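Local coordinates for uncharacterized protein (PDB 3P1Z) that is of unknown function but may bind nucleic acid and act in tRNA intron cleavage, like the tRNA-intron endonucleases it resembles, at residues G10-R16 with G59-G64; L17-V22 with E74-L79; Y54-R58 with G68-A72; R104-L108 with E118-L122; V134-R138 with E162-V166. One frame throughout, in Å; residues are numbered along the deposited sequence.

Contact 1 (G10-R16 with G59-G64); sequences GCKAAAR and GMLCMG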
# COMPACT_ATOMS: atom_id res chain seq x y z
N GLY A 10 43.49 21.64 -5.14
CA GLY A 10 42.49 20.64 -4.79
C GLY A 10 41.62 20.14 -5.94
O GLY A 10 41.05 19.05 -5.85
N CYS A 11 41.49 20.93 -7.00
CA CYS A 11 40.79 20.50 -8.21
C CYS A 11 41.77 19.70 -9.06
O CYS A 11 42.96 19.99 -9.06
CB CYS A 11 40.31 21.71 -9.00
SG CYS A 11 40.14 23.20 -7.99
N LYS A 12 41.28 18.70 -9.78
CA LYS A 12 42.11 17.99 -10.75
C LYS A 12 41.79 18.49 -12.16
O LYS A 12 42.14 17.83 -13.14
CB LYS A 12 41.92 16.47 -10.67
CG LYS A 12 42.64 15.78 -9.53
CD LYS A 12 42.20 14.34 -9.45
CE LYS A 12 42.50 13.70 -8.10
NZ LYS A 12 41.62 12.51 -7.84
N ALA A 13 41.15 19.65 -12.24
CA ALA A 13 40.77 20.29 -13.51
C ALA A 13 39.72 21.40 -13.31
O ALA A 13 38.97 21.39 -12.34
CB ALA A 13 40.26 19.27 -14.51
N ALA A 14 39.68 22.35 -14.24
CA ALA A 14 38.81 23.52 -14.09
C ALA A 14 38.02 23.82 -15.36
O ALA A 14 38.56 23.79 -16.47
CB ALA A 14 39.62 24.74 -13.67
N ALA A 15 36.73 24.12 -15.20
CA ALA A 15 35.79 24.16 -16.33
C ALA A 15 34.80 25.32 -16.27
O ALA A 15 34.39 25.75 -15.21
CB ALA A 15 35.04 22.83 -16.44
N ARG A 16 34.42 25.82 -17.44
CA ARG A 16 33.48 26.92 -17.54
C ARG A 16 32.15 26.42 -18.06
O ARG A 16 32.08 25.42 -18.77
CB ARG A 16 33.99 27.97 -18.52
CG ARG A 16 33.73 27.60 -19.95
CD ARG A 16 33.77 28.80 -20.86
NE ARG A 16 33.81 28.38 -22.26
CZ ARG A 16 34.93 28.15 -22.94
NH1 ARG A 16 36.11 28.31 -22.35
NH2 ARG A 16 34.87 27.77 -24.21
N GLY A 59 34.33 17.23 -5.84
CA GLY A 59 35.25 18.31 -5.56
C GLY A 59 36.46 18.30 -6.49
O GLY A 59 37.40 19.07 -6.29
N MET A 60 36.42 17.42 -7.50
CA MET A 60 37.52 17.22 -8.45
C MET A 60 37.47 18.14 -9.67
O MET A 60 38.43 18.22 -10.44
CB MET A 60 37.54 15.77 -8.95
CG MET A 60 37.39 14.71 -7.87
SD MET A 60 38.78 14.68 -6.73
CE MET A 60 38.12 15.68 -5.40
N LEU A 61 36.34 18.80 -9.88
CA LEU A 61 36.21 19.67 -11.04
C LEU A 61 35.68 21.03 -10.64
O LEU A 61 34.58 21.17 -10.13
CB LEU A 61 35.32 19.04 -12.11
CG LEU A 61 35.03 19.99 -13.28
CD1 LEU A 61 36.21 20.13 -14.25
CD2 LEU A 61 33.77 19.58 -14.03
N CYS A 62 36.48 22.05 -10.87
CA CYS A 62 36.05 23.39 -10.51
C CYS A 62 35.33 23.99 -11.70
O CYS A 62 35.66 23.70 -12.85
CB CYS A 62 37.24 24.26 -10.07
SG CYS A 62 38.34 23.41 -8.90
N MET A 63 34.32 24.80 -11.42
CA MET A 63 33.60 25.52 -12.45
C MET A 63 33.86 27.00 -12.25
O MET A 63 32.96 27.74 -11.85
CB MET A 63 32.10 25.25 -12.37
CG MET A 63 31.69 23.82 -12.69
SD MET A 63 32.05 23.36 -14.39
CE MET A 63 31.25 24.69 -15.29
N GLY A 64 35.11 27.41 -12.51
CA GLY A 64 35.54 28.78 -12.26
C GLY A 64 36.09 28.88 -10.86
O GLY A 64 37.04 28.17 -10.50
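Cys11 and Cys62 are joined by a disulfide, SG to SG 2.0 Å, with a dihedral of -108° about the sulfur-sulfur bond. Cys62 holds its SG beside its own backbone N and opposite the carbonyl carbon (chi1 -46°), which carries the sulfur across to residues 10-16. Beyond the disulfide the two segments run in the same direction, bridged at Ala14 and Cys62. Cys62 N donates to Ala13 O (3.0 Å), Ala15 N donates to Cys62 O, and Lys12 N reaches Met60 O (3.0 Å) from above its carbonyl plane. The Lys12 and Met60 side chains run alongside each other, with NZ 3.7 Å from SD. Ala15 CB meets Leu61 CD1 (3.7 Å) and Met63 SD (3.7 Å). The CB bond of Met63 points away from residues 10-16, but the chain bends at chi2 and chi3 and brings SD and CE back to Ala15 and Arg16. With an alanine in place of Met63, the Ala15 methyl would probably lose its sulfur neighbour and a gap would open toward Val22. Further out, Tyr32 of helix 30-38 packs on Lys12, Ala13, Met60 and Leu61, Arg67 lies against both cysteines, and Arg16 forms a salt bridge with Glu25. Gly59, at positive phi, ends helix 49-57 in a Schellman motif and sends the chain into this pairing. The result is a disulfide-linked loop laid parallel along the outermost strand 14-18 of the antiparallel sheet in the SEN2-like N-terminal domain.

Contact 2 (L17-V22 with E74-L79); sequences LGVEGV and EVIAGL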
# COMPACT_ATOMS: atom_id res chain seq x y z
N LEU A 17 31.08 27.13 -17.72
CA LEU A 17 29.77 26.71 -18.15
C LEU A 17 29.33 27.54 -19.35
O LEU A 17 29.07 28.73 -19.22
CB LEU A 17 28.76 26.87 -17.03
CG LEU A 17 27.38 26.35 -17.41
CD1 LEU A 17 27.47 24.87 -17.75
CD2 LEU A 17 26.40 26.60 -16.27
N GLY A 18 29.25 26.90 -20.51
CA GLY A 18 28.73 27.57 -21.69
C GLY A 18 27.23 27.42 -21.84
O GLY A 18 26.58 26.71 -21.06
N VAL A 19 26.67 28.10 -22.84
CA VAL A 19 25.23 28.01 -23.12
C VAL A 19 24.74 26.57 -23.20
O VAL A 19 23.70 26.24 -22.62
CB VAL A 19 24.85 28.73 -24.42
CG1 VAL A 19 23.55 28.15 -24.96
CG2 VAL A 19 24.70 30.22 -24.17
N GLU A 20 25.45 25.72 -23.93
CA GLU A 20 25.13 24.29 -23.89
C GLU A 20 26.40 23.49 -23.70
O GLU A 20 27.07 23.10 -24.67
CB GLU A 20 24.40 23.80 -25.14
CG GLU A 20 23.26 22.80 -24.86
CD GLU A 20 23.68 21.55 -24.05
OE1 GLU A 20 22.80 20.99 -23.35
OE2 GLU A 20 24.86 21.12 -24.12
N GLY A 21 26.72 23.24 -22.44
CA GLY A 21 27.79 22.34 -22.13
C GLY A 21 28.82 22.90 -21.18
O GLY A 21 28.96 24.11 -20.99
N VAL A 22 29.51 21.95 -20.56
CA VAL A 22 30.64 22.23 -19.70
C VAL A 22 31.87 22.05 -20.55
O VAL A 22 31.97 21.09 -21.32
CB VAL A 22 30.69 21.27 -18.51
CG1 VAL A 22 32.03 21.39 -17.79
CG2 VAL A 22 29.54 21.56 -17.56
N GLU A 74 25.25 24.17 -10.17
CA GLU A 74 25.42 25.19 -11.20
C GLU A 74 25.22 24.60 -12.59
O GLU A 74 24.42 25.09 -13.38
CB GLU A 74 26.80 25.86 -11.11
CG GLU A 74 26.89 27.20 -11.84
CD GLU A 74 28.30 27.75 -11.87
OE1 GLU A 74 28.93 27.84 -10.80
OE2 GLU A 74 28.77 28.11 -12.98
N VAL A 75 25.98 23.56 -12.87
CA VAL A 75 25.80 22.81 -14.09
C VAL A 75 24.35 22.34 -14.15
O VAL A 75 23.65 22.57 -15.14
CB VAL A 75 26.79 21.63 -14.14
CG1 VAL A 75 26.57 20.76 -15.37
CG2 VAL A 75 28.23 22.16 -14.11
N ILE A 76 23.90 21.72 -13.07
CA ILE A 76 22.57 21.11 -13.02
C ILE A 76 21.44 22.07 -13.37
O ILE A 76 20.67 21.83 -14.29
CB ILE A 76 22.26 20.53 -11.64
CG1 ILE A 76 22.98 19.19 -11.45
CG2 ILE A 76 20.77 20.34 -11.47
CD1 ILE A 76 22.75 18.57 -10.10
N ALA A 77 21.33 23.15 -12.61
CA ALA A 77 20.35 24.17 -12.92
C ALA A 77 20.66 24.70 -14.31
O ALA A 77 19.80 24.72 -15.20
CB ALA A 77 20.38 25.29 -11.89
N GLY A 78 21.91 25.11 -14.50
CA GLY A 78 22.31 25.85 -15.68
C GLY A 78 21.88 25.20 -16.97
O GLY A 78 21.26 25.84 -17.83
N LEU A 79 22.20 23.91 -17.09
CA LEU A 79 21.99 23.15 -18.32
C LEU A 79 20.59 22.56 -18.40
O LEU A 79 20.22 21.93 -19.39
CB LEU A 79 23.05 22.04 -18.43
CG LEU A 79 24.50 22.54 -18.50
CD1 LEU A 79 25.51 21.40 -18.56
CD2 LEU A 79 24.70 23.46 -19.70
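Leu17 and Leu79 pass antiparallel, methyl against methyl, with Leu17 CD1 3.7 Å from Leu79 CD2. The Leu17 side chain leaves its strand toward helix 68-79 and forks there: CD1 takes the leucine, while CD2 lies over the backbone of the helix, 3.8 Å from Glu74 O and 4.2 Å from Gly78 CA. A side chain on Gly78 would run into that same CD2, and into Glu74 O of its own helix as well. From the helix side, Leu79 places CG opposite its carbonyl carbon (chi1 -62°), and its CD2 reaches the turn at Gly21 N, 3.4 Å away. Its other methyl, CD1, faces Val22 CG2. The side chains of Val22 and Val75 meet nearly perpendicular, CG2 to CG2 at 3.7 Å. Met63 packs on Leu17, Val22 and Val75, extending this apolar patch, and Leu79 also touches Pro49. Everything across the contact is packing, and no polar bond joins the two segments; Gly18 N to Gly21 O (2.8 Å) closes the turn. This is a beta hairpin, strands 14-18 and 21-26, with a helix packed against it, part of the alpha+beta arrangement of the SEN2-like N-terminal domain.

Contact 3 (Y54-R58 with G68-A72); sequences YQASR and GWAAA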
# COMPACT_ATOMS: atom_id res chain seq x y z
N TYR A 54 28.75 15.63 -11.75
CA TYR A 54 29.27 14.62 -10.84
C TYR A 54 30.63 15.01 -10.33
O TYR A 54 30.84 15.15 -9.13
CB TYR A 54 29.41 13.26 -11.52
CG TYR A 54 30.10 12.24 -10.64
CD1 TYR A 54 29.81 12.16 -9.29
CD2 TYR A 54 31.04 11.35 -11.16
CE1 TYR A 54 30.43 11.23 -8.48
CE2 TYR A 54 31.67 10.42 -10.35
CZ TYR A 54 31.35 10.36 -9.01
OH TYR A 54 31.97 9.43 -8.20
N GLN A 55 31.57 15.17 -11.26
CA GLN A 55 32.95 15.44 -10.89
C GLN A 55 33.04 16.74 -10.07
O GLN A 55 33.92 16.90 -9.23
CB GLN A 55 33.87 15.43 -12.13
CG GLN A 55 33.97 14.04 -12.81
CD GLN A 55 34.95 13.09 -12.13
OE1 GLN A 55 35.46 13.37 -11.04
NE2 GLN A 55 35.23 11.97 -12.77
N ALA A 56 32.08 17.65 -10.26
CA ALA A 56 31.92 18.77 -9.35
C ALA A 56 31.70 18.27 -7.91
O ALA A 56 32.49 18.56 -7.01
CB ALA A 56 30.78 19.68 -9.80
N SER A 57 30.64 17.48 -7.71
CA SER A 57 30.24 16.97 -6.39
C SER A 57 31.25 16.06 -5.67
O SER A 57 31.02 15.67 -4.52
CB SER A 57 28.88 16.25 -6.50
OG SER A 57 29.03 14.89 -6.88
N ARG A 58 32.33 15.70 -6.35
CA ARG A 58 33.42 14.99 -5.68
C ARG A 58 34.48 16.02 -5.30
O ARG A 58 35.40 15.73 -4.54
CB ARG A 58 34.01 13.90 -6.57
CG ARG A 58 33.22 12.59 -6.58
CD ARG A 58 33.74 11.63 -7.65
NE ARG A 58 34.77 10.72 -7.16
CZ ARG A 58 36.04 10.75 -7.54
NH1 ARG A 58 36.46 11.66 -8.42
NH2 ARG A 58 36.91 9.88 -7.03
N GLY A 68 32.66 22.09 -5.61
CA GLY A 68 31.75 21.11 -5.05
C GLY A 68 30.30 21.26 -5.44
O GLY A 68 29.98 21.67 -6.54
N TRP A 69 29.42 20.94 -4.50
CA TRP A 69 27.98 20.87 -4.75
C TRP A 69 27.39 22.19 -5.21
O TRP A 69 26.38 22.21 -5.91
CB TRP A 69 27.24 20.32 -3.53
CG TRP A 69 27.32 18.84 -3.48
CD1 TRP A 69 28.30 18.08 -2.90
CD2 TRP A 69 26.39 17.93 -4.04
NE1 TRP A 69 28.02 16.75 -3.07
CE2 TRP A 69 26.85 16.63 -3.77
CE3 TRP A 69 25.20 18.09 -4.75
CZ2 TRP A 69 26.16 15.49 -4.19
CZ3 TRP A 69 24.52 16.96 -5.16
CH2 TRP A 69 25.00 15.68 -4.88
N ALA A 70 28.01 23.30 -4.83
CA ALA A 70 27.61 24.60 -5.34
C ALA A 70 27.91 24.66 -6.83
O ALA A 70 27.25 25.38 -7.58
CB ALA A 70 28.32 25.70 -4.60
N ALA A 71 28.91 23.89 -7.27
CA ALA A 71 29.24 23.81 -8.69
C ALA A 71 28.33 22.80 -9.38
O ALA A 71 27.93 22.98 -10.54
CB ALA A 71 30.70 23.43 -8.89
N ALA A 72 28.00 21.73 -8.66
CA ALA A 72 27.09 20.71 -9.18
C ALA A 72 25.74 21.34 -9.48
O ALA A 72 25.21 21.23 -10.59
CB ALA A 72 26.94 19.56 -8.18
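Ser57 sets its CB over one face of the Trp69 indole, 3.4 Å from CE2, in a CH-pi contact. The carbon stands 3.7 Å from the centroid of the five-membered ring and 23° off its normal. The tryptophan gets there by holding CG beside its backbone N, opposite the carbonyl carbon (chi1 -81°), with the indole turned roughly perpendicular at chi2, so that it lies against Ser57 near the C-terminal end of helix 49-57. The serine hydroxyl takes the crowded position between its own N and carbonyl carbon (chi1 86°), which turns OG back along the helix to Tyr54 O. That bond, 2.9 Å, uses a lone pair in the carbonyl plane; it fixes the rotation of the hydroxyl and directs the carbon, rather than the oxygen, at the ring. The arrangement is a helix-loop-helix: the end of helix 49-57 lies against the start of helix 68-79 in the SEN2-like N-terminal domain. Small residues allow the approach. Ala56 CB points into the second helix, 3.6 Å from Ala72 N and 3.9 Å from Ala71 CB, while Gly68 CA forms a CH...O contact with Ala56 O (3.3 Å). Gly68 has positive phi, and its carbonyl accepts from both Ala71 N and Ala72 N. On helix 83-95, Phe90 meets the indole with steeply inclined ring planes and also touches Ser57. With an alanine at Trp69, Ser57 CB would probably lose its aromatic cover and Phe90 its ring partner, leaving a gap between the three helices.

Contact 4 (R104-L108 with E118-L122); sequences RRGTL and EVLVL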
# COMPACT_ATOMS: atom_id res chain seq x y z
N ARG A 104 15.49 7.41 -24.33
CA ARG A 104 14.13 7.70 -23.89
C ARG A 104 14.16 8.69 -22.77
O ARG A 104 15.12 8.74 -21.99
CB ARG A 104 13.46 6.48 -23.34
CG ARG A 104 13.51 5.29 -24.21
CD ARG A 104 13.41 4.10 -23.32
NE ARG A 104 12.82 2.99 -24.03
CZ ARG A 104 13.51 2.01 -24.59
NH1 ARG A 104 14.84 1.95 -24.51
NH2 ARG A 104 12.84 1.06 -25.22
N ARG A 105 13.07 9.45 -22.67
CA ARG A 105 12.89 10.40 -21.58
C ARG A 105 13.02 9.69 -20.22
O ARG A 105 12.40 8.63 -19.99
CB ARG A 105 11.53 11.07 -21.68
CG ARG A 105 11.19 12.01 -20.53
CD ARG A 105 11.34 13.47 -20.92
NE ARG A 105 10.79 14.39 -19.92
CZ ARG A 105 11.50 15.30 -19.25
NH1 ARG A 105 12.80 15.44 -19.48
NH2 ARG A 105 10.91 16.08 -18.36
N GLY A 106 13.86 10.26 -19.36
CA GLY A 106 14.02 9.81 -17.99
C GLY A 106 14.82 8.53 -17.79
O GLY A 106 14.66 7.84 -16.79
N THR A 107 15.68 8.21 -18.75
CA THR A 107 16.43 6.97 -18.66
C THR A 107 17.95 7.13 -18.78
O THR A 107 18.46 8.05 -19.41
CB THR A 107 15.92 5.92 -19.66
OG1 THR A 107 16.28 6.31 -20.99
CG2 THR A 107 14.41 5.79 -19.56
N LEU A 108 18.65 6.20 -18.14
CA LEU A 108 20.08 6.21 -18.02
C LEU A 108 20.52 4.84 -18.48
O LEU A 108 19.90 3.84 -18.13
CB LEU A 108 20.47 6.40 -16.54
CG LEU A 108 20.39 7.79 -15.89
CD1 LEU A 108 20.90 7.75 -14.45
CD2 LEU A 108 21.20 8.80 -16.69
N GLU A 118 19.10 -0.53 -18.43
CA GLU A 118 18.39 0.71 -18.71
C GLU A 118 17.61 1.13 -17.48
O GLU A 118 16.70 0.43 -17.05
CB GLU A 118 17.44 0.52 -19.90
CG GLU A 118 16.51 1.68 -20.15
CD GLU A 118 15.69 1.48 -21.42
OE1 GLU A 118 14.46 1.73 -21.38
OE2 GLU A 118 16.27 1.07 -22.45
N VAL A 119 17.96 2.27 -16.91
CA VAL A 119 17.34 2.70 -15.66
C VAL A 119 16.39 3.85 -15.88
O VAL A 119 16.76 4.89 -16.42
CB VAL A 119 18.36 3.08 -14.57
CG1 VAL A 119 17.65 3.34 -13.23
CG2 VAL A 119 19.44 2.01 -14.41
N LEU A 120 15.15 3.67 -15.44
CA LEU A 120 14.17 4.74 -15.50
C LEU A 120 14.15 5.39 -14.14
O LEU A 120 14.05 4.69 -13.13
CB LEU A 120 12.81 4.18 -15.85
CG LEU A 120 11.64 5.17 -15.93
CD1 LEU A 120 11.79 6.09 -17.11
CD2 LEU A 120 10.34 4.41 -16.03
N VAL A 121 14.26 6.72 -14.12
CA VAL A 121 14.26 7.49 -12.88
C VAL A 121 12.88 8.05 -12.62
O VAL A 121 12.34 8.76 -13.45
CB VAL A 121 15.27 8.66 -12.93
CG1 VAL A 121 15.39 9.35 -11.57
CG2 VAL A 121 16.63 8.18 -13.39
N LEU A 122 12.32 7.73 -11.46
CA LEU A 122 11.00 8.22 -11.07
C LEU A 122 11.08 8.90 -9.72
O LEU A 122 11.91 8.53 -8.90
CB LEU A 122 10.00 7.06 -11.00
CG LEU A 122 9.92 6.16 -12.23
CD1 LEU A 122 9.23 4.85 -11.87
CD2 LEU A 122 9.21 6.87 -13.34
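Leu108 and Val119 pair in the antiparallel beta hairpin of strands 107-112 and 115-123, in the half of the protein related to the catalytic domain of tRNA-intron endonucleases. Backbone bonds set the register. Leu108 and Val119 are a hydrogen-bonded pair, with Val119 N to Leu108 O at 2.8 Å and Leu108 N to Val119 O at 2.9 Å; Val121 N adds a bond to Gly106 O. Thr107 and Leu120 make the neighbouring non-hydrogen-bonded pair. Before the strand, a type II turn runs from Arg104 to Thr107, with Gly106 at positive phi.

Among charged groups, the Arg104 side chain comes in almost square to that of Glu118 in a salt bridge, NH1 to OE2 2.7 Å, although the position of OE2 is less certain. Glu118 OE1 lies over one face of the guanidinium, the two planes being 43° apart.

Apolar contacts fall on both faces of the sheet. On the face of Thr107 and Leu120, Thr107 CG2 packs on Leu120 CD1 at 3.6 Å, and Trp136 of helix 130-142 covers both. On the face of Leu108 and Val119, Leu108 CD1 comes within 4.4 Å of Val121 CG2, with Val88 of helix 83-95 against Leu108 and Val121.

One side-chain hydrogen bond braces the turn: with chi1 at 71°, Thr107 directs OG1 back to Arg104 O, 2.9 Å away and 36° above that carbonyl plane.

Contact 5 (V134-R138 with E162-V166); sequences VEWSR and EARAV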
# COMPACT_ATOMS: atom_id res chain seq x y z
N VAL A 134 4.67 -0.40 -18.32
CA VAL A 134 4.71 -1.67 -19.03
C VAL A 134 5.33 -1.51 -20.41
O VAL A 134 6.22 -2.27 -20.78
CB VAL A 134 3.33 -2.34 -19.08
CG1 VAL A 134 3.42 -3.64 -19.83
CG2 VAL A 134 2.81 -2.57 -17.67
N GLU A 135 4.90 -0.50 -21.17
CA GLU A 135 5.45 -0.23 -22.49
C GLU A 135 6.94 0.18 -22.42
O GLU A 135 7.72 -0.08 -23.35
CB GLU A 135 4.63 0.84 -23.22
CG GLU A 135 3.10 0.63 -23.12
CD GLU A 135 2.27 1.71 -23.82
OE1 GLU A 135 2.85 2.54 -24.56
OE2 GLU A 135 1.02 1.72 -23.63
N TRP A 136 7.34 0.81 -21.32
CA TRP A 136 8.73 1.16 -21.15
C TRP A 136 9.56 -0.11 -20.94
O TRP A 136 10.55 -0.32 -21.63
CB TRP A 136 8.93 2.13 -19.99
CG TRP A 136 10.36 2.20 -19.63
CD1 TRP A 136 11.34 2.91 -20.27
CD2 TRP A 136 11.02 1.45 -18.60
NE1 TRP A 136 12.56 2.67 -19.67
CE2 TRP A 136 12.39 1.79 -18.66
CE3 TRP A 136 10.56 0.55 -17.63
CZ2 TRP A 136 13.32 1.24 -17.76
CZ3 TRP A 136 11.48 0.01 -16.75
CH2 TRP A 136 12.85 0.36 -16.82
N SER A 137 9.13 -0.95 -20.00
CA SER A 137 9.81 -2.22 -19.72
C SER A 137 9.85 -3.10 -20.95
O SER A 137 10.88 -3.69 -21.27
CB SER A 137 9.10 -2.98 -18.60
OG SER A 137 9.60 -4.32 -18.51
N ARG A 138 8.71 -3.20 -21.61
CA ARG A 138 8.67 -3.84 -22.91
C ARG A 138 9.76 -3.21 -23.75
O ARG A 138 10.76 -3.86 -24.06
CB ARG A 138 7.32 -3.64 -23.57
CG ARG A 138 6.38 -4.83 -23.41
CD ARG A 138 4.96 -4.45 -23.77
NE ARG A 138 3.99 -5.42 -23.28
CZ ARG A 138 2.78 -5.10 -22.81
NH1 ARG A 138 1.96 -6.05 -22.38
NH2 ARG A 138 2.41 -3.83 -22.76
N GLU A 162 14.63 -4.15 -10.57
CA GLU A 162 14.39 -4.72 -11.89
C GLU A 162 12.89 -4.78 -12.08
O GLU A 162 12.17 -5.18 -11.18
CB GLU A 162 14.96 -6.12 -11.95
CG GLU A 162 15.08 -6.67 -13.35
CD GLU A 162 16.20 -7.68 -13.47
OE1 GLU A 162 16.39 -8.20 -14.58
OE2 GLU A 162 16.90 -7.94 -12.46
N ALA A 163 12.42 -4.37 -13.25
CA ALA A 163 11.01 -4.50 -13.60
C ALA A 163 10.84 -5.20 -14.96
O ALA A 163 11.01 -4.58 -16.00
CB ALA A 163 10.34 -3.13 -13.60
N ARG A 164 10.53 -6.49 -14.94
CA ARG A 164 10.45 -7.27 -16.18
C ARG A 164 9.02 -7.54 -16.63
O ARG A 164 8.25 -8.16 -15.90
CB ARG A 164 11.23 -8.59 -16.04
CG ARG A 164 12.73 -8.38 -16.21
CD ARG A 164 13.54 -9.66 -16.06
NE ARG A 164 12.91 -10.80 -16.72
CZ ARG A 164 12.18 -11.70 -16.07
NH1 ARG A 164 12.00 -11.61 -14.76
NH2 ARG A 164 11.65 -12.72 -16.75
N ALA A 165 8.67 -7.09 -17.83
CA ALA A 165 7.34 -7.37 -18.36
C ALA A 165 7.30 -8.75 -18.97
O ALA A 165 8.25 -9.20 -19.61
CB ALA A 165 6.91 -6.32 -19.38
N VAL A 166 6.20 -9.44 -18.75
CA VAL A 166 6.06 -10.80 -19.25
C VAL A 166 4.60 -11.04 -19.59
O VAL A 166 3.72 -10.34 -19.08
CB VAL A 166 6.51 -11.82 -18.21
CG1 VAL A 166 7.75 -11.31 -17.47
CG2 VAL A 166 5.37 -12.13 -17.24
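The guanidinium of Arg138 has Val134 CG1 over one face, displaced toward the rim, and both residues reach across to strand 158-166: Arg138 CG lies 4.3 Å and Val134 CG1 4.4 Å from Ala165 CB. The Ala165 methyl points at the helix and fits between these aliphatic parts and Ser137. The other flat group, the indole of Trp136, lies beside the contact and packs on Pro147. At the centre stands Ser137. Its OG is opposite the backbone N (chi1 168°), which sends the hydroxyl outward from helix 130-142 onto the strand backbone. There it donates to Ala163 O at 2.9 Å, although the position of that carbonyl oxygen is less certain, and accepts a weak bond from Ala165 N at 3.0 Å, bent to 130° at the hydrogen. Helix and strand segments lie nearly perpendicular, their axes 7.4 Å apart at closest approach, so only a short patch of each can meet. Helix 130-142 thus packs across the edge strand of the mixed sheet in the endonuclease-like C-terminal half. Strand 158-166 is outermost in that sheet within this chain, and its residues Glu162, Arg164, Ala165 and Val166 pair with a strand of a neighbouring subunit in an antiparallel ladder that continues the sheet across the interface. On its other side Ala163 bonds through its backbone to Pro147, whose ring nitrogen carries no hydrogen to donate. The Ser137 hydroxyl therefore probably gives Ala163 O the hydrogen that Pro147 cannot, and takes one from Ala165 N, tying the helix to the strand that joins the subunits.

Overall arrangement
From the N terminus, residues 10-16 pair with 59-64 in contact 1, enclosing strand 21-26, helix 30-38, the short strands 42-43 and 46-47 and helix 49-57. Residues 17-22 then open contact 2, which closes at 74-79 after contact 1 has closed, so the two cross; they touch through Met63, Ala15, Leu17, Val22 and Val75. Contact 3, between 54-58 and 68-72, lies wholly within the span of contact 2 and crosses contact 1. Together these three bind sheet, loop and helices of the N-terminal domain. Contacts 4 and 5 follow in series, about 28 and 40 Å from contact 1 between centres. Contact 4 closes the hairpin of strands 107-112 and 115-123; contact 5 sets helix 130-142 on edge strand 158-166; they meet at Trp136.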